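Local coordinates for hypothetical protein SSO2532 (PDB 1VPH) that is of unknown function but belongs to the YjbQ-like UPF0047 family and binds a potassium ion in the crystal, at residues I20-A25 and I128-L133; F28-I33 and A61-E66. One frame throughout, in Å; residues are numbered along the deposited sequence.

Interaction 1 of 2, residues I20-A25 and I128-L133; sequences IYVSTA and IFLVEL
Thr24 OG1 is held from two directions: it donates a hydrogen bond to Glu132 OE1 at 2.6 Å and accepts one from the backbone N of Arg137. The bond joins two antiparallel sheets packed face to face, a beta-sandwich arrangement in this YjbQ-like fold. Strand 20-24 belongs to the larger sheet and strand 128-132 to the smaller; their axes approach to 9.4 Å and cross at -39°, a separation of packed layers rather than of hydrogen-bonded neighbours. The side chains of Thr24 and Glu132 meet at nearly a right angle. Glu132 starts extended, CG anti to the backbone N, and then bends at chi2 (68°), which lifts its carboxylate against the threonine. The hydroxyl reaches OE1 on the anti side, 24° out of the carboxylate plane, while the methyl CG2 of Thr24 lies over the stem of the glutamate, 3.8 Å from Glu132 CB. The other oxygen, OE2, has its own partners in a salt bridge to Arg140 and a bond from the backbone N of Asp134, so both oxygens of this buried carboxylate have partners, and its charge is probably offset by Arg140. With an alanine here, Thr24 OG1 would probably lose its acceptor and Arg140 its counter-charge. The side chain of Glu132 stays about 11 Å from the bound potassium ion, too far to be a ligand. Two residues back along each strand, the contact turns apolar: Val22 and Leu130 reach tip to tip, with Leu130 CD2 4.0 Å from both CB and CG1 of Val22.

Interaction 2 of 2, residues F28-I33 and A61-E66; sequences FELVDI and AIVANE
Leu30 meets Val63 through methyl groups alone, CD2 of Leu30 lying 4.5 Å from CG2 of Val63. The contact is loose because their CA atoms are 9.2 Å apart, about two strand spacings. With CD1 anti to CA (chi2 177°), the other methyl, CD2, is the one turned to Val63, and both residues also pack on Val131 of the strand between them; Met72 of helix 69-83 covers Leu30. At Val31 the backbone bonds to Leu130. Asp32 turns to other partners: OD2 bonds to His67 ND1 and Asn127 ND2, and OD1 to Thr34 OG1. Backbone pairs set the strand order of a three-stranded antiparallel sheet: Glu29 with Glu132 and Val31 with Leu130 on one side of strand 127-132, Ala61 with Val131 and Val63 with Phe129 on the other. Strands 29-32 and 60-65 are thus the outer members, and their residues touch across the central strand without sharing backbone bonds. Ile33, at the N-cap position of helix 34-44, supplies the second apolar contact. Its chi1 of 63° places CG1 between the backbone N and carbonyl carbon, and CD1 comes to 4.3 Å from CD1 of Ile62. Ile53, from the facing five-stranded sheet, touches both isoleucines, which locates this pair in the interface of the two sheets. Further along segment 61-66, Asn65 is fixed by its own chain: ND2 gives a bond of 3.1 Å to Ala64 O, in the carbonyl plane, and OD1 receives Glu66 N at 3.0 Å from above its carbonyl plane. The same amide reaches the second subunit, where ND2 bonds to Ser58 O and OD1 to ND1 of His101, a residue of the potassium site.

From the N terminus, strand 14-24 enters interaction 1 and turns within a few residues into strand 29-32, where interaction 2 begins. The chain then runs through helix 34-44 and strand 49-55 before segment 61-66 closes the smaller loop, with 27 residues between the partners. Interaction 1 closes far later, at strand 127-132, so interaction 2 is nested inside it. That late strand inserts between the two earlier ones: Val131 N probably bonds to Ala61 O (2.7 Å) and Glu132 N to Glu29 O (2.8 Å). With centres 7 Å apart, interaction 1 joins the two sheets, whereas interaction 2 spans the smaller sheet from one outer strand to the other.

Interaction 1 of 2, residues I20-A25 and I128-L133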
loop_
_atom_site.group_PDB
_atom_site.type_symbol
_atom_site.label_atom_id
_atom_site.label_comp_id
_atom_site.label_asym_id
_atom_site.label_seq_id
_atom_site.Cartn_x
_atom_site.Cartn_y
_atom_site.Cartn_z
ATOM N N ILE C 20 16.478 9.545 -4.476
ATOM C CA ILE C 20 16.417 10.740 -3.618
ATOM C C ILE C 20 17.030 10.343 -2.280
ATOM O O ILE C 20 16.740 9.294 -1.756
ATOM C CB ILE C 20 14.914 11.285 -3.438
ATOM C CG1 ILE C 20 14.268 11.580 -4.790
ATOM C CG2 ILE C 20 14.822 12.570 -2.565
ATOM C CD1 ILE C 20 12.745 11.886 -4.725
ATOM N N TYR C 21 17.911 11.191 -1.769
ATOM C CA TYR C 21 18.522 10.975 -0.464
ATOM C C TYR C 21 18.049 11.998 0.491
ATOM O O TYR C 21 17.882 13.187 0.152
ATOM C CB TYR C 21 19.991 11.066 -0.556
ATOM C CG TYR C 21 20.405 10.055 -1.536
ATOM C CD1 TYR C 21 20.546 8.727 -1.150
ATOM C CD2 TYR C 21 20.547 10.399 -2.888
ATOM C CE1 TYR C 21 20.866 7.781 -2.060
ATOM C CE2 TYR C 21 20.880 9.451 -3.809
ATOM C CZ TYR C 21 21.073 8.143 -3.384
ATOM O OH TYR C 21 21.400 7.181 -4.303
ATOM N N VAL C 22 17.816 11.551 1.710
ATOM C CA VAL C 22 17.377 12.464 2.743
ATOM C C VAL C 22 18.147 12.175 4.018
ATOM O O VAL C 22 18.275 11.040 4.451
ATOM C CB VAL C 22 15.809 12.407 3.077
ATOM C CG1 VAL C 22 15.467 13.178 4.340
ATOM C CG2 VAL C 22 14.968 12.948 1.939
ATOM N N SER C 23 18.649 13.236 4.613
ATOM C CA SER C 23 19.203 13.174 5.953
ATOM C C SER C 23 18.121 13.642 6.929
ATOM O O SER C 23 17.495 14.681 6.744
ATOM C CB SER C 23 20.439 14.071 6.047
ATOM O OG SER C 23 20.945 14.065 7.356
ATOM N N THR C 24 17.856 12.854 7.958
ATOM C CA THR C 24 16.794 13.196 8.882
ATOM C C THR C 24 17.366 13.673 10.210
ATOM O O THR C 24 18.361 13.157 10.706
ATOM C CB THR C 24 15.815 12.017 9.118
ATOM O OG1 THR C 24 16.522 10.889 9.664
ATOM C CG2 THR C 24 15.147 11.598 7.771
ATOM N N ALA C 25 16.701 14.665 10.782
ATOM C CA ALA C 25 17.229 15.387 11.912
ATOM C C ALA C 25 16.619 14.956 13.229
ATOM O O ALA C 25 17.261 15.075 14.267
ATOM C CB ALA C 25 17.006 16.905 11.704
ATOM N N ILE C 128 3.833 13.897 -1.393
ATOM C CA ILE C 128 4.528 12.647 -1.109
ATOM C C ILE C 128 5.558 12.870 -0.009
ATOM O O ILE C 128 6.393 13.799 -0.099
ATOM C CB ILE C 128 5.249 12.151 -2.328
ATOM C CG1 ILE C 128 4.271 11.983 -3.503
ATOM C CG2 ILE C 128 5.914 10.838 -2.006
ATOM C CD1 ILE C 128 4.881 11.476 -4.761
ATOM N N PHE C 129 5.520 12.019 1.024
ATOM C CA PHE C 129 6.420 12.165 2.176
ATOM C C PHE C 129 7.212 10.921 2.491
ATOM O O PHE C 129 6.698 9.791 2.523
ATOM C CB PHE C 129 5.653 12.527 3.434
ATOM C CG PHE C 129 4.928 13.854 3.386
ATOM C CD1 PHE C 129 5.562 15.026 3.758
ATOM C CD2 PHE C 129 3.609 13.887 3.040
ATOM C CE1 PHE C 129 4.874 16.223 3.756
ATOM C CE2 PHE C 129 2.922 15.073 3.000
ATOM C CZ PHE C 129 3.532 16.225 3.344
ATOM N N LEU C 130 8.463 11.132 2.794
ATOM C CA LEU C 130 9.260 10.167 3.524
ATOM C C LEU C 130 8.877 10.253 4.980
ATOM O O LEU C 130 8.858 11.375 5.580
ATOM C CB LEU C 130 10.751 10.497 3.378
ATOM C CG LEU C 130 11.543 9.593 4.333
ATOM C CD1 LEU C 130 11.511 8.176 3.780
ATOM C CD2 LEU C 130 12.963 10.072 4.518
ATOM N N VAL C 131 8.537 9.111 5.567
ATOM C CA VAL C 131 8.191 9.077 6.993
ATOM C C VAL C 131 9.394 8.476 7.714
ATOM O O VAL C 131 9.764 7.331 7.456
ATOM C CB VAL C 131 6.902 8.213 7.307
ATOM C CG1 VAL C 131 6.506 8.401 8.800
ATOM C CG2 VAL C 131 5.748 8.510 6.412
ATOM N N GLU C 132 10.047 9.276 8.560
ATOM C CA GLU C 132 11.134 8.808 9.387
ATOM C C GLU C 132 10.590 8.479 10.743
ATOM O O GLU C 132 9.851 9.305 11.324
ATOM C CB GLU C 132 12.200 9.905 9.579
ATOM C CG GLU C 132 13.220 9.573 10.644
ATOM C CD GLU C 132 14.089 8.402 10.197
ATOM O OE1 GLU C 132 15.071 8.686 9.501
ATOM O OE2 GLU C 132 13.771 7.225 10.507
ATOM N N LEU C 133 10.887 7.278 11.221
ATOM C CA LEU C 133 10.440 6.843 12.560
ATOM C C LEU C 133 11.555 6.481 13.499
ATOM O O LEU C 133 11.283 6.221 14.689
ATOM C CB LEU C 133 9.457 5.641 12.486
ATOM C CG LEU C 133 8.140 5.817 11.720
ATOM C CD1 LEU C 133 7.183 4.649 11.938
ATOM C CD2 LEU C 133 7.448 7.148 12.090
#

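Interaction 2 of 2, residues F28-I33 and A61-E66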
loop_
_atom_site.group_PDB
_atom_site.type_symbol
_atom_site.label_atom_id
_atom_site.label_comp_id
_atom_site.label_asym_id
_atom_site.label_seq_id
_atom_site.Cartn_x
_atom_site.Cartn_y
_atom_site.Cartn_z
ATOM N N PHE C 28 11.198 11.244 14.866
ATOM C CA PHE C 28 10.015 11.219 14.010
ATOM C C PHE C 28 9.987 12.470 13.105
ATOM O O PHE C 28 10.077 13.606 13.584
ATOM C CB PHE C 28 8.725 11.229 14.820
ATOM C CG PHE C 28 8.444 9.943 15.560
ATOM C CD1 PHE C 28 8.986 9.724 16.813
ATOM C CD2 PHE C 28 7.652 8.972 15.016
ATOM C CE1 PHE C 28 8.732 8.551 17.499
ATOM C CE2 PHE C 28 7.398 7.792 15.706
ATOM C CZ PHE C 28 7.928 7.595 16.937
ATOM N N GLU C 29 9.857 12.269 11.807
ATOM C CA GLU C 29 9.912 13.378 10.884
ATOM C C GLU C 29 9.194 13.011 9.591
ATOM O O GLU C 29 9.207 11.847 9.174
ATOM C CB GLU C 29 11.370 13.677 10.627
ATOM C CG GLU C 29 11.661 14.968 9.933
ATOM C CD GLU C 29 13.177 15.175 9.775
ATOM O OE1 GLU C 29 13.817 15.462 10.793
ATOM O OE2 GLU C 29 13.738 15.035 8.657
ATOM N N LEU C 30 8.499 13.987 9.013
ATOM C CA LEU C 30 7.953 13.840 7.656
ATOM C C LEU C 30 8.746 14.762 6.771
ATOM O O LEU C 30 8.928 15.931 7.122
ATOM C CB LEU C 30 6.494 14.291 7.626
ATOM C CG LEU C 30 5.409 13.387 8.163
ATOM C CD1 LEU C 30 4.073 14.132 8.060
ATOM C CD2 LEU C 30 5.350 12.089 7.405
ATOM N N VAL C 31 9.225 14.256 5.639
ATOM C CA VAL C 31 9.983 15.093 4.693
ATOM C C VAL C 31 9.294 15.068 3.350
ATOM O O VAL C 31 9.116 13.997 2.766
ATOM C CB VAL C 31 11.435 14.605 4.588
ATOM C CG1 VAL C 31 12.186 15.456 3.598
ATOM C CG2 VAL C 31 12.086 14.705 6.013
ATOM N N ASP C 32 8.863 16.251 2.886
ATOM C CA ASP C 32 8.137 16.373 1.603
ATOM C C ASP C 32 9.101 16.182 0.429
ATOM O O ASP C 32 10.098 16.901 0.334
ATOM C CB ASP C 32 7.454 17.760 1.485
ATOM C CG ASP C 32 6.357 17.783 0.460
ATOM O OD1 ASP C 32 6.569 17.218 -0.661
ATOM O OD2 ASP C 32 5.254 18.343 0.775
ATOM N N ILE C 33 8.830 15.208 -0.426
ATOM C CA ILE C 33 9.673 14.888 -1.568
ATOM C C ILE C 33 8.938 15.025 -2.873
ATOM O O ILE C 33 9.434 14.629 -3.930
ATOM C CB ILE C 33 10.308 13.495 -1.440
ATOM C CG1 ILE C 33 9.226 12.401 -1.413
ATOM C CG2 ILE C 33 11.166 13.472 -0.227
ATOM C CD1 ILE C 33 9.796 10.984 -1.585
ATOM N N ALA C 61 9.025 4.887 6.004
ATOM C CA ALA C 61 7.914 4.566 5.119
ATOM C C ALA C 61 7.697 5.685 4.111
ATOM O O ALA C 61 8.316 6.745 4.199
ATOM C CB ALA C 61 6.613 4.306 5.922
ATOM N N ILE C 62 6.783 5.440 3.166
ATOM C CA ILE C 62 6.372 6.461 2.167
ATOM C C ILE C 62 4.893 6.615 2.277
ATOM O O ILE C 62 4.197 5.596 2.282
ATOM C CB ILE C 62 6.727 6.027 0.737
ATOM C CG1 ILE C 62 8.279 5.957 0.540
ATOM C CG2 ILE C 62 6.127 6.987 -0.291
ATOM C CD1 ILE C 62 9.021 7.360 0.666
ATOM N N VAL C 63 4.402 7.862 2.456
ATOM C CA VAL C 63 2.963 8.126 2.483
ATOM C C VAL C 63 2.618 9.287 1.581
ATOM O O VAL C 63 3.485 9.997 1.116
ATOM C CB VAL C 63 2.384 8.375 3.925
ATOM C CG1 VAL C 63 2.607 7.169 4.780
ATOM C CG2 VAL C 63 2.953 9.651 4.550
ATOM N N ALA C 64 1.335 9.539 1.386
ATOM C CA ALA C 64 0.931 10.719 0.647
ATOM C C ALA C 64 -0.248 11.415 1.330
ATOM O O ALA C 64 -1.241 10.775 1.752
ATOM C CB ALA C 64 0.611 10.341 -0.779
ATOM N N ASN C 65 -0.071 12.693 1.609
ATOM C CA ASN C 65 -1.158 13.469 2.189
ATOM C C ASN C 65 -0.876 14.946 2.058
ATOM O O ASN C 65 -0.005 15.327 1.289
ATOM C CB ASN C 65 -1.483 13.037 3.603
ATOM C CG ASN C 65 -2.935 13.014 3.812
ATOM O OD1 ASN C 65 -3.503 14.020 4.258
ATOM N ND2 ASN C 65 -3.603 11.907 3.354
ATOM N N GLU C 66 -1.648 15.770 2.763
ATOM C CA GLU C 66 -1.586 17.188 2.583
ATOM C C GLU C 66 -0.473 17.832 3.366
ATOM O O GLU C 66 -0.327 17.583 4.572
ATOM C CB GLU C 66 -2.906 17.840 3.002
ATOM C CG GLU C 66 -2.937 19.310 2.642
ATOM C CD GLU C 66 -4.273 19.973 2.905
ATOM O OE1 GLU C 66 -5.322 19.281 3.027
ATOM O OE2 GLU C 66 -4.248 21.224 2.973
#